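Local atomic coordinates of extracellular solute-binding protein, family 1 (Bifidobacterium longum subsp. infantis ATCC 15697, PDB entry 3QUF), a protein that probably binds a solute, possibly a sugar, outside the cell membrane and delivers it to an ABC transporter for uptake. Residues A[108-111]-A[112-115]; A[206-209]-A[210-214]; A[384-387]-A[388-391]. All blocks are in the same frame, centred on the assembly; numbering follows the deposited sequence.

Interaction 1 of 3, residues A[108-111]-A[112-115]; sequences GEDF and LDGI. With SO4 (sulfate ion), chain D.
L112 and F111 lie side by side in a 3-10 turn that leads straight into a type II beta turn from L112 to I115. The L112 N-H reaches back to E109 O at 3.1 Å, and the D113 N-H does the same to D110 O, the i to i+3 pattern of a 3-10 turn. L112 spreads over the turn it closes: CB and CG rest on E109 O, while CD2 comes within 3.7 Å of F111 CE1. F111 has CG between its backbone N and carbonyl carbon (chi1 63°), which turns its ring back over E109 CB and inward against helix 311-324, where K318 also forms a salt bridge with E109. Replacing L112 by an alanine removes CG and both methyls and is likely to leave F111 CE1 without its methyl neighbour and open a gap beside F120. D113 CB lies 3.4 Å from D110 O; the carboxylates are like charges, D110 OD1 and D113 OD2 staying 4.4 Å apart. Water 1 bridges E109 O and, weakly, D113 OD1. One residue after D113, the G114 N-H points almost straight at O1 of a sulfate, probably from the crystallisation liquor, at 2.7 Å.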
loop_
_atom_site.group_PDB
_atom_site.type_symbol
_atom_site.label_atom_id
_atom_site.label_comp_id
_atom_site.label_asym_id
_atom_site.label_seq_id
_atom_site.Cartn_x
_atom_site.Cartn_y
_atom_site.Cartn_z
ATOM N N GLY A 108 16.580 14.970 -8.145
ATOM C CA GLY A 108 16.705 15.691 -9.421
ATOM C C GLY A 108 17.143 14.851 -10.611
ATOM O O GLY A 108 17.323 15.385 -11.707
ATOM N N GLU A 109 17.413 13.564 -10.389
ATOM C CA GLU A 109 17.921 12.753 -11.488
ATOM C C GLU A 109 16.847 12.611 -12.575
ATOM O O GLU A 109 15.640 12.498 -12.294
ATOM C CB GLU A 109 18.369 11.372 -11.017
ATOM C CG GLU A 109 19.652 11.379 -10.214
ATOM C CD GLU A 109 20.941 11.588 -11.019
ATOM O OE1 GLU A 109 20.914 11.512 -12.269
ATOM O OE2 GLU A 109 22.014 11.781 -10.388
ATOM N N ASP A 110 17.287 12.639 -13.826
ATOM C CA ASP A 110 16.345 12.584 -14.950
ATOM C C ASP A 110 15.568 11.266 -14.997
ATOM O O ASP A 110 14.445 11.218 -15.515
ATOM C CB ASP A 110 17.089 12.774 -16.286
ATOM C CG ASP A 110 17.591 14.173 -16.496
ATOM O OD1 ASP A 110 17.136 15.129 -15.819
ATOM O OD2 ASP A 110 18.438 14.318 -17.402
ATOM N N PHE A 111 16.142 10.179 -14.481
ATOM C CA PHE A 111 15.459 8.905 -14.473
ATOM C C PHE A 111 14.225 8.840 -13.552
ATOM O O PHE A 111 13.436 7.893 -13.610
ATOM C CB PHE A 111 16.434 7.731 -14.207
ATOM C CG PHE A 111 17.130 7.750 -12.848
ATOM C CD1 PHE A 111 16.462 7.420 -11.679
ATOM C CD2 PHE A 111 18.481 8.016 -12.773
ATOM C CE1 PHE A 111 17.106 7.426 -10.472
ATOM C CE2 PHE A 111 19.131 7.998 -11.585
ATOM C CZ PHE A 111 18.460 7.701 -10.422
ATOM N N LEU A 112 14.029 9.869 -12.723
ATOM C CA LEU A 112 12.834 9.993 -11.913
ATOM C C LEU A 112 11.640 10.553 -12.672
ATOM O O LEU A 112 10.532 10.518 -12.175
ATOM C CB LEU A 112 13.073 10.872 -10.702
ATOM C CG LEU A 112 14.241 10.512 -9.795
ATOM C CD1 LEU A 112 14.414 11.610 -8.739
ATOM C CD2 LEU A 112 14.031 9.123 -9.177
ATOM N N ASP A 113 11.856 11.091 -13.876
ATOM C CA ASP A 113 10.790 11.782 -14.554
ATOM C C ASP A 113 9.669 10.800 -14.918
ATOM O O ASP A 113 9.904 9.616 -15.229
ATOM C CB ASP A 113 11.326 12.547 -15.767
ATOM C CG ASP A 113 12.198 13.741 -15.385
ATOM O OD1 ASP A 113 12.183 14.222 -14.230
ATOM O OD2 ASP A 113 12.884 14.239 -16.286
ATOM N N GLY A 114 8.423 11.269 -14.790
ATOM C CA GLY A 114 7.249 10.473 -15.148
ATOM C C GLY A 114 6.523 9.893 -13.950
ATOM O O GLY A 114 5.410 9.374 -14.070
ATOM N N ILE A 115 7.166 9.956 -12.776
ATOM C CA ILE A 115 6.587 9.445 -11.552
ATOM C C ILE A 115 6.176 10.619 -10.691
ATOM O O ILE A 115 6.992 11.502 -10.386
ATOM C CB ILE A 115 7.636 8.596 -10.784
ATOM C CG1 ILE A 115 8.143 7.449 -11.660
ATOM C CG2 ILE A 115 7.078 8.097 -9.419
ATOM C CD1 ILE A 115 9.391 6.759 -11.175
HETATM S S SO4 D . 7.580 14.507 -14.531
HETATM O O1 SO4 D . 8.085 13.620 -13.492
HETATM O O2 SO4 D . 7.161 15.766 -13.918
HETATM O O3 SO4 D . 8.628 14.769 -15.518
HETATM O O4 SO4 D . 6.428 13.887 -15.189
HETATM O O HOH W 1 13.968 14.579 -11.469
HETATM O O HOH W 2 12.376 9.669 -16.726
#

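Interaction 2 of 3, residues A[206-209]-A[210-214]; sequences DLDA and DIWSG
W212 folds back from a short helix onto the turn that precedes it, and D206 takes its indole N-H: NE1 to OD1 is 3.0 Å. The carboxylate oxygen lies close to the ring plane and is met on its syn side, though 25° out of the carboxylate plane, with the two flat groups turned 40° apart. D206 can reach the ring because its CG stands opposite the backbone N (chi1 -170°). D208 crosses the CE2-CZ2 flank of the indole, beside NE1, its CB 3.4 Å from W212 CZ2, while D208 O lies over one face of the ring, offset toward the rim.

That same carbonyl oxygen accepts the W212 backbone N-H at 3.2 Å and a weaker bond from I211 N. A209 O is gripped twice, by S213 N and S213 OG, each at 2.9 Å and from opposite faces of its plane. The hydroxyl manages this with chi1 at 67°, which swings OG back toward the preceding turn.

Turn geometry and outside partners position these groups. A type I turn from D206 to A209 puts D208 at the N-cap position, but its carboxylate does no capping; OD1 is held by Y198 and W222, and OD2 by Y368. Water 3 joins L207 O to D210 N, and D210 itself pairs with K203. At the far end G214, with positive phi, finishes the helix in a Schellman motif.

Farther out, W212 meets the ring of W408 and packs on F218 of helix 218-221, I211 lies on Y198 of helix 188-199, and L207 and D206 rest against Y368 of strand 367-368.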
loop_
_atom_site.group_PDB
_atom_site.type_symbol
_atom_site.label_atom_id
_atom_site.label_comp_id
_atom_site.label_asym_id
_atom_site.label_seq_id
_atom_site.Cartn_x
_atom_site.Cartn_y
_atom_site.Cartn_z
ATOM N N ASP A 206 2.131 11.241 1.825
ATOM C CA ASP A 206 2.226 10.640 3.137
ATOM C C ASP A 206 1.253 11.356 4.087
ATOM O O ASP A 206 1.606 12.354 4.748
ATOM C CB ASP A 206 3.672 10.718 3.615
ATOM C CG ASP A 206 3.930 9.887 4.880
ATOM O OD1 ASP A 206 3.012 9.177 5.355
ATOM O OD2 ASP A 206 5.064 9.976 5.398
ATOM N N LEU A 207 0.006 10.881 4.109
ATOM C CA LEU A 207 -1.099 11.594 4.713
ATOM C C LEU A 207 -0.955 11.804 6.210
ATOM O O LEU A 207 -1.393 12.818 6.719
ATOM C CB LEU A 207 -2.449 10.939 4.377
ATOM C CG LEU A 207 -2.813 10.827 2.902
ATOM C CD1 LEU A 207 -4.221 10.088 2.802
ATOM C CD2 LEU A 207 -2.862 12.228 2.206
ATOM N N ASP A 208 -0.295 10.868 6.889
ATOM C CA ASP A 208 -0.084 10.929 8.322
ATOM C C ASP A 208 1.159 11.759 8.734
ATOM O O ASP A 208 1.557 11.756 9.898
ATOM C CB ASP A 208 0.021 9.506 8.912
ATOM C CG ASP A 208 -1.312 8.874 9.152
ATOM O OD1 ASP A 208 -2.016 9.297 10.088
ATOM O OD2 ASP A 208 -1.649 7.910 8.434
ATOM N N ALA A 209 1.736 12.520 7.807
ATOM C CA ALA A 209 2.992 13.225 8.119
ATOM C C ALA A 209 2.969 14.183 9.306
ATOM O O ALA A 209 4.046 14.382 9.912
ATOM C CB ALA A 209 3.584 13.909 6.848
ATOM N N ASP A 210 1.839 14.794 9.633
ATOM C CA ASP A 210 1.735 15.667 10.845
ATOM C C ASP A 210 2.052 14.840 12.098
ATOM O O ASP A 210 2.739 15.331 13.010
ATOM C CB ASP A 210 0.352 16.319 11.022
ATOM C CG ASP A 210 0.084 17.459 10.025
ATOM O OD1 ASP A 210 1.052 17.924 9.397
ATOM O OD2 ASP A 210 -1.086 17.897 9.897
ATOM N N ILE A 211 1.567 13.600 12.146
ATOM C CA ILE A 211 1.925 12.713 13.257
ATOM C C ILE A 211 3.409 12.366 13.219
ATOM O O ILE A 211 4.108 12.473 14.244
ATOM C CB ILE A 211 1.025 11.475 13.334
ATOM C CG1 ILE A 211 -0.403 11.911 13.654
ATOM C CG2 ILE A 211 1.526 10.472 14.410
ATOM C CD1 ILE A 211 -1.456 10.803 13.492
ATOM N N TRP A 212 3.925 11.997 12.062
ATOM C CA TRP A 212 5.321 11.555 11.995
ATOM C C TRP A 212 6.254 12.688 12.405
ATOM O O TRP A 212 7.263 12.457 13.060
ATOM C CB TRP A 212 5.711 11.070 10.617
ATOM C CG TRP A 212 4.801 10.132 9.893
ATOM C CD1 TRP A 212 4.644 10.084 8.587
ATOM C CD2 TRP A 212 4.020 9.031 10.437
ATOM N NE1 TRP A 212 3.785 9.089 8.230
ATOM C CE2 TRP A 212 3.389 8.419 9.359
ATOM C CE3 TRP A 212 3.783 8.545 11.731
ATOM C CZ2 TRP A 212 2.549 7.297 9.496
ATOM C CZ3 TRP A 212 2.920 7.449 11.866
ATOM C CH2 TRP A 212 2.339 6.839 10.753
ATOM N N SER A 213 5.890 13.914 12.046
ATOM C CA SER A 213 6.756 15.068 12.312
ATOM C C SER A 213 6.546 15.681 13.695
ATOM O O SER A 213 7.260 16.624 14.052
ATOM C CB SER A 213 6.535 16.131 11.244
ATOM O OG SER A 213 5.245 16.652 11.365
ATOM N N GLY A 214 5.589 15.163 14.470
ATOM C CA GLY A 214 5.317 15.627 15.829
ATOM C C GLY A 214 4.404 16.836 15.897
ATOM O O GLY A 214 4.151 17.368 16.987
HETATM O O HOH W 3 -0.971 14.566 8.715
#

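Interaction 3 of 3, residues A[384-387]-A[388-391]; sequences IAQQ and QKIV
Two successive turns of the long alpha-helix 376-391 meet here, in the half that ends with V391. I384 and Q388, one turn apart, point the same way and lie alongside each other. The I384 CG2 methyl touches the amide end of Q388, 3.3 Å from NE2, and the Q388 chain packs its CG against I384 O at the same distance. Q388 runs extended beyond CG, and this carries the amide past the methyl to F182 O, which accepts a hydrogen bond from NE2.

K389 follows the same course on another side of the helix. Its extended chain passes A385 O, with CG 3.4 Å from that oxygen, and carries NZ to within 4.0 Å of Q386 NE2, a close approach of two donors rather than a bond. The two side chains cross at a slant, Q386 bending at chi2 (-52°) to bring its amide round; NE2 also makes a weak bond to E382.

Q387 is turned differently. Its CG lies between the backbone N and the carbonyl carbon (chi1 77°), bringing that carbon within 3.1 Å of Q388 N before the chain straightens outward. The buried amide is well satisfied: OE1 accepts from A187 N, while NE2 gives to Q185 O and F182 O. Q387 and Q388 therefore both bind F182 O and tie the helix to the loop before helix 188-199.

V391 and I390 face helix 223-234, and I390 with Q386 also meets helix 397-408. Beneath all this run the backbone bonds Q388 N to I384 O, K389 N to A385 O, I390 N to Q386 O at 2.9 Å, and V391 N to Q387 O: the i to i+4 pattern of a regular alpha-helix, with side chains one turn apart, such as I384 and Q388, lying along one face.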
loop_
_atom_site.group_PDB
_atom_site.type_symbol
_atom_site.label_atom_id
_atom_site.label_comp_id
_atom_site.label_asym_id
_atom_site.label_seq_id
_atom_site.Cartn_x
_atom_site.Cartn_y
_atom_site.Cartn_z
ATOM N N ILE A 384 -3.756 -3.187 15.391
ATOM C CA ILE A 384 -4.602 -4.383 15.268
ATOM C C ILE A 384 -5.312 -4.659 16.581
ATOM O O ILE A 384 -6.538 -4.870 16.615
ATOM C CB ILE A 384 -3.788 -5.623 14.810
ATOM C CG1 ILE A 384 -3.288 -5.452 13.376
ATOM C CG2 ILE A 384 -4.636 -6.907 14.954
ATOM C CD1 ILE A 384 -2.137 -6.461 12.964
ATOM N N ALA A 385 -4.570 -4.653 17.691
ATOM C CA ALA A 385 -5.172 -4.865 19.012
ATOM C C ALA A 385 -6.272 -3.843 19.301
ATOM O O ALA A 385 -7.366 -4.212 19.714
ATOM C CB ALA A 385 -4.072 -4.824 20.095
ATOM N N GLN A 386 -6.025 -2.567 18.995
ATOM C CA GLN A 386 -7.000 -1.530 19.314
ATOM C C GLN A 386 -8.230 -1.635 18.423
ATOM O O GLN A 386 -9.358 -1.456 18.899
ATOM C CB GLN A 386 -6.392 -0.131 19.184
ATOM C CG GLN A 386 -5.220 0.155 20.118
ATOM C CD GLN A 386 -5.528 -0.145 21.545
ATOM O OE1 GLN A 386 -6.557 0.266 22.064
ATOM N NE2 GLN A 386 -4.641 -0.855 22.202
ATOM N N GLN A 387 -8.044 -1.937 17.132
ATOM C CA GLN A 387 -9.192 -1.957 16.237
ATOM C C GLN A 387 -10.142 -3.088 16.630
ATOM O O GLN A 387 -11.384 -2.946 16.587
ATOM C CB GLN A 387 -8.763 -2.035 14.774
ATOM C CG GLN A 387 -8.324 -3.356 14.286
ATOM C CD GLN A 387 -7.591 -3.249 12.936
ATOM O OE1 GLN A 387 -7.428 -2.154 12.387
ATOM N NE2 GLN A 387 -7.121 -4.404 12.420
ATOM N N GLN A 388 -9.565 -4.225 17.028
ATOM C CA GLN A 388 -10.385 -5.333 17.481
ATOM C C GLN A 388 -11.196 -4.954 18.752
ATOM O O GLN A 388 -12.392 -5.255 18.855
ATOM C CB GLN A 388 -9.522 -6.576 17.696
ATOM C CG GLN A 388 -8.917 -7.205 16.443
ATOM C CD GLN A 388 -7.898 -8.292 16.756
ATOM O OE1 GLN A 388 -7.737 -8.661 17.911
ATOM N NE2 GLN A 388 -7.215 -8.813 15.742
ATOM N N LYS A 389 -10.562 -4.262 19.697
ATOM C CA LYS A 389 -11.253 -3.815 20.913
ATOM C C LYS A 389 -12.364 -2.809 20.607
ATOM O O LYS A 389 -13.390 -2.793 21.264
ATOM C CB LYS A 389 -10.273 -3.199 21.909
ATOM C CG LYS A 389 -9.333 -4.217 22.480
ATOM C CD LYS A 389 -8.286 -3.628 23.474
ATOM C CE LYS A 389 -7.096 -4.589 23.602
ATOM N NZ LYS A 389 -5.859 -4.027 24.252
ATOM N N ILE A 390 -12.153 -1.951 19.611
ATOM C CA ILE A 390 -13.222 -1.023 19.210
ATOM C C ILE A 390 -14.403 -1.793 18.666
ATOM O O ILE A 390 -15.561 -1.528 19.058
ATOM C CB ILE A 390 -12.783 -0.032 18.143
ATOM C CG1 ILE A 390 -11.837 1.003 18.716
ATOM C CG2 ILE A 390 -14.034 0.646 17.472
ATOM C CD1 ILE A 390 -11.103 1.775 17.649
ATOM N N VAL A 391 -14.139 -2.759 17.786
ATOM C CA VAL A 391 -15.227 -3.511 17.143
ATOM C C VAL A 391 -16.032 -4.244 18.215
ATOM O O VAL A 391 -17.272 -4.258 18.169
ATOM C CB VAL A 391 -14.714 -4.484 16.082
ATOM C CG1 VAL A 391 -15.848 -5.394 15.575
ATOM C CG2 VAL A 391 -14.107 -3.693 14.906
#

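How the interactions relate
Following the chain from the N terminus, interaction 1 closes a tight turn in the loop between helix 94-100 and strand 124-125. Interaction 2 comes later, joining the loop after helix 188-199 to the short helix 209-212, and interaction 3 lies last, within helix 376-391. Each closes before the next opens, so none nest or cross. Interactions 1 and 3 stand on opposite sides of the chain's centre, about 41 Å apart between centres. Interaction 2 is nearer to 3, about 22 Å between centres, and both have neighbours in helix 397-408; interaction 2 also packs on helix 188-199, and interaction 3 on the loop before it. Interaction 1 instead abuts helix 311-324. No two contacts touch.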